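Long-range contacts in probable zinc protease (Pseudomonas aeruginosa, PDB 4NNZ), which probably acts as a metallopeptidase subunit of the M16 family, one half of a heterodimeric zinc protease: residues K149-P154 / R234-Y239; L247-N252 / A330-Q335; E292-A297 / L313-N318; K323-V328 / L417-P422. One frame throughout, in Å; residues are numbered along the deposited sequence.

How the contacts relate
Contacts 2, 3 and 4 crowd on the five-stranded sheet of the C-terminal half, their centres 10 to 11 Å apart. Contacts 2 and 4 share helix 325-341, and contact 3 is the hairpin that ends the sheet within this chain and leads into that helix. Contact 1, centred about 14 Å from contacts 2 and 4, joins helix 140-152 to strand 233-240, outermost on the other side within this chain, where the second subunit continues the sheet. N252 ties contact 1 to contact 2, bonding both R234 NH2 and A152 O. Along the chain contact 1 closes first, contact 3 forms within contact 2, and the segments of contacts 2 and 4 alternate, binding the chain's end into the sheet.

Contact 1 of 4, residues K149-P154 / R234-Y239; sequences KAAAYP and RRLKLY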
# COMPACT_ATOMS: atom_id res chain seq x y z
N LYS A 149 5.79 5.36 -8.46
CA LYS A 149 4.44 4.91 -8.37
C LYS A 149 4.00 4.57 -6.97
O LYS A 149 2.92 4.90 -6.61
CB LYS A 149 4.22 3.73 -9.30
CG LYS A 149 2.77 3.53 -9.67
CD LYS A 149 2.58 2.80 -10.97
CE LYS A 149 1.25 2.09 -11.04
NZ LYS A 149 1.40 0.66 -10.73
N ALA A 150 4.84 3.94 -6.17
CA ALA A 150 4.51 3.72 -4.80
C ALA A 150 4.30 5.00 -3.97
O ALA A 150 3.39 5.09 -3.22
CB ALA A 150 5.55 2.84 -4.17
N ALA A 151 5.18 5.97 -4.11
CA ALA A 151 5.01 7.26 -3.50
C ALA A 151 3.82 8.05 -4.01
O ALA A 151 3.20 8.74 -3.27
CB ALA A 151 6.27 8.06 -3.61
N ALA A 152 3.53 7.95 -5.28
CA ALA A 152 2.39 8.60 -5.88
C ALA A 152 1.00 8.09 -5.49
O ALA A 152 0.05 8.80 -5.61
CB ALA A 152 2.54 8.67 -7.37
N TYR A 153 0.90 6.88 -5.00
CA TYR A 153 -0.39 6.33 -4.70
C TYR A 153 -0.45 5.80 -3.28
O TYR A 153 -0.55 4.64 -3.04
CB TYR A 153 -0.73 5.21 -5.67
CG TYR A 153 -1.20 5.61 -7.04
CD1 TYR A 153 -2.36 6.29 -7.23
CD2 TYR A 153 -0.49 5.23 -8.13
CE1 TYR A 153 -2.78 6.62 -8.49
CE2 TYR A 153 -0.90 5.54 -9.38
CZ TYR A 153 -2.04 6.24 -9.56
OH TYR A 153 -2.41 6.51 -10.81
N PRO A 154 -0.46 6.69 -2.30
CA PRO A 154 -0.39 6.27 -0.92
C PRO A 154 -1.52 5.38 -0.47
O PRO A 154 -1.26 4.47 0.26
CB PRO A 154 -0.52 7.58 -0.17
CG PRO A 154 -0.01 8.58 -1.07
CD PRO A 154 -0.38 8.15 -2.41
N ARG A 234 5.34 15.23 -2.48
CA ARG A 234 6.34 14.22 -2.25
C ARG A 234 7.44 14.38 -3.25
O ARG A 234 7.19 14.39 -4.39
CB ARG A 234 5.76 12.82 -2.44
CG ARG A 234 4.57 12.46 -1.60
CD ARG A 234 3.32 13.07 -2.15
NE ARG A 234 2.55 12.10 -2.86
CZ ARG A 234 1.54 12.40 -3.64
NH1 ARG A 234 1.16 13.63 -3.80
NH2 ARG A 234 0.90 11.44 -4.21
N ARG A 235 8.67 14.49 -2.80
CA ARG A 235 9.80 14.56 -3.67
C ARG A 235 10.72 13.37 -3.46
O ARG A 235 11.03 13.07 -2.36
CB ARG A 235 10.52 15.87 -3.44
CG ARG A 235 9.57 17.03 -3.39
CD ARG A 235 10.24 18.35 -3.20
NE ARG A 235 11.26 18.55 -4.18
CZ ARG A 235 11.11 19.23 -5.30
NH1 ARG A 235 9.96 19.80 -5.59
NH2 ARG A 235 12.12 19.30 -6.11
N LEU A 236 11.13 12.70 -4.53
CA LEU A 236 12.01 11.53 -4.45
C LEU A 236 13.33 11.76 -5.11
O LEU A 236 13.40 12.42 -6.09
CB LEU A 236 11.41 10.34 -5.13
CG LEU A 236 10.58 9.43 -4.29
CD1 LEU A 236 9.31 10.17 -4.02
CD2 LEU A 236 10.29 8.19 -5.08
N LYS A 237 14.38 11.22 -4.54
CA LYS A 237 15.67 11.23 -5.16
C LYS A 237 16.19 9.83 -5.23
O LYS A 237 16.32 9.20 -4.24
CB LYS A 237 16.62 12.06 -4.34
CG LYS A 237 17.70 12.68 -5.18
CD LYS A 237 18.67 13.46 -4.35
CE LYS A 237 18.20 14.88 -4.24
NZ LYS A 237 19.31 15.86 -4.25
N LEU A 238 16.46 9.35 -6.42
CA LEU A 238 16.95 8.01 -6.61
C LEU A 238 18.20 7.98 -7.43
O LEU A 238 18.26 8.56 -8.47
CB LEU A 238 15.93 7.18 -7.32
CG LEU A 238 14.64 6.95 -6.62
CD1 LEU A 238 13.54 6.80 -7.63
CD2 LEU A 238 14.80 5.70 -5.79
N TYR A 239 19.17 7.23 -6.97
CA TYR A 239 20.39 7.05 -7.70
C TYR A 239 20.40 5.68 -8.32
O TYR A 239 20.24 4.69 -7.67
CB TYR A 239 21.55 7.19 -6.76
CG TYR A 239 21.72 8.57 -6.24
CD1 TYR A 239 22.40 9.51 -6.96
CD2 TYR A 239 21.19 8.94 -5.05
CE1 TYR A 239 22.56 10.76 -6.50
CE2 TYR A 239 21.34 10.20 -4.58
CZ TYR A 239 22.04 11.11 -5.32
OH TYR A 239 22.19 12.37 -4.86
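This is a small, buried helix-to-strand contact, in which A151 and A152 at the end of helix 140-152 meet R234 and L236 of strand 233-240, the outermost strand of its sheet within this chain. R234 does the polar work. Its guanidinium offers an edge to the C-terminal carbonyls of the helix, with NE giving a weak hydrogen bond of 3.4 Å to A151 O, while NH2 comes within 3.1 Å of A152 O. Both oxygens lie near the guanidinium plane. The arginine chain bends at chi2 (78°) and again at chi3 (102°), which brings the edge of the planar group to the helix end. Carbonyls in the last turn of a helix lack the usual amide partners, and an arginine edge suits them well. The two pieces belong to the two successive sequence-family regions of an M16 peptidase, so the contact ties the first half of the chain to the sheet of the second. N252 completes the arrangement: its OD1 accepts from R234 NH2 and its ND2 donates to A152 O, while R234 NH1 bonds to G232 O. P154 CD lies obliquely beside the guanidinium. The apolar part is A151 CB, 3.7 Å from L236 CD1, the small methyl letting the helix approach the leucine branch. In the second subunit an antiparallel strand pairs with residues 234-237, continuing the sheet across the interface.

Contact 2 of 4, residues L247-N252 / A330-Q335; sequences LIMGFN and AGLWKQ
F251 and W333 meet as an offset edge-to-face pair: the phenylalanine turns its edge to the face of the indole, with the planes at 83° and the centroid of the six-membered indole ring 5.7 Å from that of F251. The closest atoms are F251 CZ and W333 CH2, 3.7 Å apart. Next along strand 247-252, M249 reaches the same indole with its methyl. Its CE lies over a face of the five-membered ring, 4.2 Å from the centroid, as a CH-pi contact, and the chain bends at chi3 (72°) to lay CE there. The sulfur has a different neighbour, SD standing 3.8 Å from L332 CD1. That leucine methyl also meets L247 CD2 at 4.0 Å, the two leucines lying alongside with their tips pointing opposite ways. The alternate residues L247, M249 and F251 thus turn to the helix, whose segment 330-335 runs at 35° to the strand, in the manner of an alpha/beta layer. Long, flexible M249 suits the middle of this row because it can serve both L332 and W333. L283 and L287 of helix 282-288 add to the packing on L332. No hydrogen bond crosses between the two segments; cohesion comes from dispersion and weakly polar aromatic contacts, consistent with a hydrophobic helix-sheet interface.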
# COMPACT_ATOMS: atom_id res chain seq x y z
N LEU A 247 13.68 13.68 -14.90
CA LEU A 247 12.69 14.17 -14.00
C LEU A 247 11.37 13.53 -14.27
O LEU A 247 10.98 13.42 -15.39
CB LEU A 247 12.55 15.67 -14.16
CG LEU A 247 11.79 16.38 -13.06
CD1 LEU A 247 12.53 16.29 -11.76
CD2 LEU A 247 11.58 17.80 -13.43
N ILE A 248 10.69 13.11 -13.23
CA ILE A 248 9.37 12.59 -13.36
C ILE A 248 8.46 13.40 -12.47
O ILE A 248 8.72 13.53 -11.34
CB ILE A 248 9.33 11.14 -12.91
CG1 ILE A 248 10.53 10.39 -13.44
CG2 ILE A 248 8.03 10.48 -13.31
CD1 ILE A 248 10.41 8.90 -13.36
N MET A 249 7.40 13.94 -13.02
CA MET A 249 6.38 14.60 -12.22
C MET A 249 5.02 13.98 -12.42
O MET A 249 4.59 13.80 -13.51
CB MET A 249 6.31 16.06 -12.57
CG MET A 249 7.53 16.83 -12.17
SD MET A 249 7.56 18.47 -12.85
CE MET A 249 6.32 19.28 -11.89
N GLY A 250 4.34 13.65 -11.35
CA GLY A 250 3.02 13.09 -11.44
C GLY A 250 1.99 13.83 -10.64
O GLY A 250 2.26 14.19 -9.56
N PHE A 251 0.81 14.03 -11.18
CA PHE A 251 -0.25 14.67 -10.44
C PHE A 251 -1.44 13.76 -10.20
O PHE A 251 -1.94 13.19 -11.10
CB PHE A 251 -0.70 15.91 -11.17
CG PHE A 251 0.27 17.02 -11.10
CD1 PHE A 251 0.32 17.82 -10.02
CD2 PHE A 251 1.14 17.25 -12.12
CE1 PHE A 251 1.20 18.84 -9.95
CE2 PHE A 251 2.04 18.27 -12.05
CZ PHE A 251 2.07 19.07 -10.96
N ASN A 252 -1.87 13.63 -8.96
CA ASN A 252 -2.99 12.78 -8.65
C ASN A 252 -4.27 13.37 -9.16
O ASN A 252 -4.58 14.50 -8.90
CB ASN A 252 -3.15 12.56 -7.16
CG ASN A 252 -2.05 11.75 -6.56
OD1 ASN A 252 -1.08 12.28 -6.10
ND2 ASN A 252 -2.21 10.47 -6.55
N ALA A 330 11.52 23.96 -12.90
CA ALA A 330 11.12 25.33 -12.98
C ALA A 330 10.49 25.65 -14.29
O ALA A 330 9.55 26.38 -14.35
CB ALA A 330 12.30 26.22 -12.75
N GLY A 331 11.05 25.11 -15.35
CA GLY A 331 10.48 25.24 -16.66
C GLY A 331 9.15 24.57 -16.88
O GLY A 331 8.31 25.12 -17.53
N LEU A 332 8.96 23.38 -16.37
CA LEU A 332 7.69 22.73 -16.46
C LEU A 332 6.60 23.45 -15.70
O LEU A 332 5.50 23.54 -16.18
CB LEU A 332 7.80 21.30 -15.98
CG LEU A 332 8.62 20.42 -16.91
CD1 LEU A 332 9.06 19.16 -16.24
CD2 LEU A 332 7.89 20.09 -18.18
N TRP A 333 6.89 23.96 -14.53
CA TRP A 333 5.90 24.67 -13.77
C TRP A 333 5.47 25.90 -14.52
O TRP A 333 4.33 26.26 -14.50
CB TRP A 333 6.41 25.02 -12.38
CG TRP A 333 6.11 24.01 -11.33
CD1 TRP A 333 7.00 23.31 -10.63
CD2 TRP A 333 4.83 23.60 -10.85
NE1 TRP A 333 6.39 22.49 -9.77
CE2 TRP A 333 5.05 22.66 -9.87
CE3 TRP A 333 3.53 23.96 -11.15
CZ2 TRP A 333 4.03 22.05 -9.20
CZ3 TRP A 333 2.53 23.36 -10.49
CH2 TRP A 333 2.77 22.42 -9.52
N LYS A 334 6.39 26.53 -15.22
CA LYS A 334 6.07 27.70 -15.97
C LYS A 334 5.06 27.40 -17.04
O LYS A 334 4.14 28.13 -17.23
CB LYS A 334 7.32 28.20 -16.65
CG LYS A 334 7.63 29.65 -16.38
CD LYS A 334 8.64 30.19 -17.36
CE LYS A 334 7.99 30.82 -18.58
NZ LYS A 334 8.53 32.17 -18.89
N GLN A 335 5.26 26.32 -17.74
CA GLN A 335 4.31 25.87 -18.72
C GLN A 335 2.99 25.47 -18.14
O GLN A 335 1.98 25.72 -18.73
CB GLN A 335 4.92 24.76 -19.53
CG GLN A 335 6.19 25.19 -20.21
CD GLN A 335 6.00 26.45 -21.01
OE1 GLN A 335 5.01 26.61 -21.67
NE2 GLN A 335 6.96 27.34 -20.94

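Contact 3 of 4, residues E292-A297 / L313-N318; sequences ELVAGA and LSATPN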
# COMPACT_ATOMS: atom_id res chain seq x y z
N GLU A 292 15.80 25.45 -24.91
CA GLU A 292 16.78 24.41 -24.82
C GLU A 292 16.89 23.84 -23.45
O GLU A 292 17.90 23.30 -23.09
CB GLU A 292 18.14 24.93 -25.23
CG GLU A 292 18.12 26.08 -26.21
CD GLU A 292 19.41 26.87 -26.18
OE1 GLU A 292 20.18 26.71 -25.22
OE2 GLU A 292 19.64 27.65 -27.11
N LEU A 293 15.84 23.95 -22.67
CA LEU A 293 15.83 23.40 -21.34
C LEU A 293 15.93 21.88 -21.24
O LEU A 293 16.63 21.36 -20.42
CB LEU A 293 14.59 23.91 -20.64
CG LEU A 293 14.52 23.75 -19.15
CD1 LEU A 293 15.74 24.36 -18.53
CD2 LEU A 293 13.29 24.47 -18.69
N VAL A 294 15.22 21.18 -22.08
CA VAL A 294 15.14 19.76 -21.99
C VAL A 294 15.66 19.14 -23.26
O VAL A 294 15.61 19.74 -24.29
CB VAL A 294 13.70 19.33 -21.79
CG1 VAL A 294 13.13 20.03 -20.60
CG2 VAL A 294 12.88 19.69 -22.99
N ALA A 295 16.25 17.97 -23.16
CA ALA A 295 16.51 17.11 -24.29
C ALA A 295 15.27 16.51 -24.91
O ALA A 295 15.16 16.39 -26.11
CB ALA A 295 17.45 16.01 -23.88
N GLY A 296 14.37 16.05 -24.06
CA GLY A 296 13.09 15.53 -24.48
C GLY A 296 12.13 15.65 -23.33
O GLY A 296 12.54 15.80 -22.23
N ALA A 297 10.85 15.65 -23.61
CA ALA A 297 9.85 15.72 -22.59
C ALA A 297 8.58 15.06 -23.06
O ALA A 297 8.19 15.21 -24.18
CB ALA A 297 9.61 17.16 -22.21
N LEU A 313 4.50 13.68 -16.25
CA LEU A 313 5.42 14.44 -17.05
C LEU A 313 6.80 13.84 -16.98
O LEU A 313 7.25 13.42 -15.95
CB LEU A 313 5.45 15.86 -16.57
CG LEU A 313 4.37 16.73 -17.16
CD1 LEU A 313 3.24 16.92 -16.19
CD2 LEU A 313 4.93 18.05 -17.59
N SER A 314 7.46 13.77 -18.11
CA SER A 314 8.80 13.27 -18.18
C SER A 314 9.72 14.18 -18.97
O SER A 314 9.43 14.50 -20.09
CB SER A 314 8.75 11.93 -18.83
OG SER A 314 9.50 11.04 -18.11
N ALA A 315 10.82 14.59 -18.41
CA ALA A 315 11.76 15.37 -19.16
C ALA A 315 13.14 14.98 -18.79
O ALA A 315 13.39 14.61 -17.70
CB ALA A 315 11.55 16.84 -18.90
N THR A 316 14.05 15.09 -19.73
CA THR A 316 15.43 14.91 -19.42
C THR A 316 16.09 16.22 -19.76
O THR A 316 15.67 16.90 -20.65
CB THR A 316 16.03 13.70 -20.14
OG1 THR A 316 16.19 14.00 -21.51
CG2 THR A 316 15.12 12.55 -20.04
N PRO A 317 17.08 16.62 -19.00
CA PRO A 317 17.66 17.95 -19.15
C PRO A 317 18.59 18.09 -20.33
O PRO A 317 19.15 17.11 -20.74
CB PRO A 317 18.39 18.15 -17.85
CG PRO A 317 18.69 16.82 -17.37
CD PRO A 317 17.68 15.88 -17.90
N ASN A 318 18.77 19.30 -20.84
CA ASN A 318 19.66 19.46 -21.94
C ASN A 318 20.99 19.50 -21.29
O ASN A 318 21.42 20.48 -20.77
CB ASN A 318 19.41 20.78 -22.66
CG ASN A 318 20.47 21.09 -23.70
OD1 ASN A 318 21.49 20.46 -23.76
ND2 ASN A 318 20.22 22.07 -24.51
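Segments 292-297 and 313-318 pair antiparallel as part of a beta hairpin, with V294-P317 and A297-A315 as non-hydrogen-bonded pairs and a corner in the chain at A295. On the backbone, T316 N donates to G296 O at 3.0 Å and A295 N to T316 O at 2.8 Å, while N318 N reaches L293 O from above its carbonyl plane. The side chain of N318 continues the hydrogen bonding beyond the strand. Its ND2 donates to E292 O at 3.0 Å, arriving in the carbonyl plane on a lone pair, with the oxygen close to the amide plane. Having CG anti to the backbone N (chi1 171°) carries the amide toward E292, and its OD1 bonds to K321 N in the following loop. Asparagine suits this turn because one short amide serves chain on both sides. Apolar methyls fill in along the strands: A315 CB touches A297 CB at 3.8 Å and V294 CG1 at 3.9 Å. A297 and A315 share a face, where A297 packs on L283 and A315 on V328; V294 packs on L287. Main-chain bonds thus set the pairing, and N318, through its backbone N to L293 O and its ND2 to E292 O, carries the bonding on past P317.

Contact 4 of 4, residues K323-V328 / L417-P422; sequences KTLEQV and LAQVLP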
# COMPACT_ATOMS: atom_id res chain seq x y z
N LYS A 323 22.18 21.98 -18.06
CA LYS A 323 20.97 22.32 -17.38
C LYS A 323 20.65 21.36 -16.27
O LYS A 323 20.75 20.18 -16.45
CB LYS A 323 19.83 22.37 -18.38
CG LYS A 323 19.92 23.54 -19.33
CD LYS A 323 19.72 24.86 -18.60
CE LYS A 323 19.85 26.04 -19.53
NZ LYS A 323 20.64 27.15 -18.92
N THR A 324 20.30 21.88 -15.11
CA THR A 324 19.96 21.06 -13.95
C THR A 324 18.52 20.57 -13.92
O THR A 324 17.68 21.11 -14.59
CB THR A 324 20.32 21.75 -12.63
OG1 THR A 324 19.31 22.68 -12.28
CG2 THR A 324 21.58 22.49 -12.77
N LEU A 325 18.25 19.54 -13.14
CA LEU A 325 16.92 19.03 -12.93
C LEU A 325 16.08 20.05 -12.26
O LEU A 325 14.90 20.09 -12.44
CB LEU A 325 16.90 17.76 -12.10
CG LEU A 325 17.42 16.49 -12.73
CD1 LEU A 325 17.16 15.34 -11.80
CD2 LEU A 325 16.83 16.21 -14.08
N GLU A 326 16.69 20.86 -11.45
CA GLU A 326 15.98 21.93 -10.80
C GLU A 326 15.46 22.96 -11.77
O GLU A 326 14.39 23.47 -11.59
CB GLU A 326 16.84 22.55 -9.74
CG GLU A 326 17.03 21.66 -8.53
CD GLU A 326 18.01 20.55 -8.77
OE1 GLU A 326 18.95 20.75 -9.53
OE2 GLU A 326 17.86 19.50 -8.18
N GLN A 327 16.24 23.28 -12.78
CA GLN A 327 15.80 24.11 -13.87
C GLN A 327 14.70 23.51 -14.71
O GLN A 327 13.84 24.20 -15.16
CB GLN A 327 16.97 24.46 -14.72
CG GLN A 327 17.83 25.51 -14.09
CD GLN A 327 19.21 25.58 -14.67
OE1 GLN A 327 19.71 24.64 -15.24
NE2 GLN A 327 19.84 26.70 -14.51
N VAL A 328 14.75 22.22 -14.93
CA VAL A 328 13.73 21.60 -15.72
C VAL A 328 12.42 21.77 -15.02
O VAL A 328 11.44 22.15 -15.60
CB VAL A 328 14.02 20.11 -15.90
CG1 VAL A 328 12.85 19.40 -16.54
CG2 VAL A 328 15.26 19.90 -16.72
N LEU A 417 7.12 14.15 -7.32
CA LEU A 417 8.20 14.44 -8.21
C LEU A 417 9.40 13.61 -7.86
O LEU A 417 9.76 13.53 -6.73
CB LEU A 417 8.55 15.91 -8.12
CG LEU A 417 9.81 16.36 -8.82
CD1 LEU A 417 9.70 17.79 -9.23
CD2 LEU A 417 11.01 16.14 -7.96
N ALA A 418 10.02 12.99 -8.84
CA ALA A 418 11.21 12.20 -8.59
C ALA A 418 12.39 12.54 -9.46
O ALA A 418 12.26 12.65 -10.62
CB ALA A 418 10.89 10.75 -8.73
N GLN A 419 13.57 12.66 -8.87
CA GLN A 419 14.78 12.87 -9.62
C GLN A 419 15.50 11.56 -9.74
O GLN A 419 15.76 10.92 -8.77
CB GLN A 419 15.68 13.89 -8.92
CG GLN A 419 14.96 15.16 -8.54
CD GLN A 419 15.83 16.34 -8.22
OE1 GLN A 419 16.90 16.23 -7.68
NE2 GLN A 419 15.35 17.50 -8.54
N VAL A 420 15.78 11.16 -10.96
CA VAL A 420 16.49 9.94 -11.14
C VAL A 420 17.88 10.29 -11.55
O VAL A 420 18.09 10.85 -12.58
CB VAL A 420 15.86 9.10 -12.22
CG1 VAL A 420 16.48 7.74 -12.25
CG2 VAL A 420 14.38 9.00 -12.00
N LEU A 421 18.83 9.96 -10.72
CA LEU A 421 20.16 10.41 -10.95
C LEU A 421 21.14 9.33 -11.16
O LEU A 421 21.03 8.26 -10.64
CB LEU A 421 20.62 11.28 -9.81
CG LEU A 421 19.88 12.59 -9.70
CD1 LEU A 421 20.24 13.23 -8.40
CD2 LEU A 421 20.26 13.49 -10.82
N PRO A 422 22.18 9.64 -11.91
CA PRO A 422 23.24 8.69 -12.17
C PRO A 422 24.13 8.54 -11.00
O PRO A 422 24.45 9.50 -10.39
CB PRO A 422 24.02 9.35 -13.28
CG PRO A 422 23.54 10.72 -13.37
CD PRO A 422 22.14 10.69 -12.92
O HOH W 1 13.78 19.05 -9.72
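The first turn of helix 325-341 sits against the C-terminal strand 415-422, in the helix layer that covers the five-stranded sheet of the M16 fold. L325 makes the apolar part: its CD1 lies 3.5 Å from Q419 CB and 3.7 Å from L421 CD2. P317 of the neighbouring hairpin also packs on L325. A leucine fits here, since its one methyl CD1 fits between the aliphatic stem of Q419 and L421 CD2. Q419 then runs on, extended beyond CG, to bring its amide to E326. NE2 donates to E326 OE2 at 3.2 Å with an N-H...O angle of 151°, the oxygen lying near the amide plane but being met from above the carboxylate plane. The two flat groups are turned 62° apart, and Q419 OE1, another acceptor, lies 3.4 Å from E326 OE2. E326 bends at chi2 (77°) to present this oxygen. Behind them the helix start is fixed by a capping box: Q327 N donates to T324 OG1 at 3.2 Å, and T324 N donates to Q327 OE1 at 2.8 Å. The contact thus pairs an apolar patch with one hydrogen bond from amide to carboxylate, and the helix N-terminus would be expected to favour the negative charge of E326 while Q419 supplies a neutral donor.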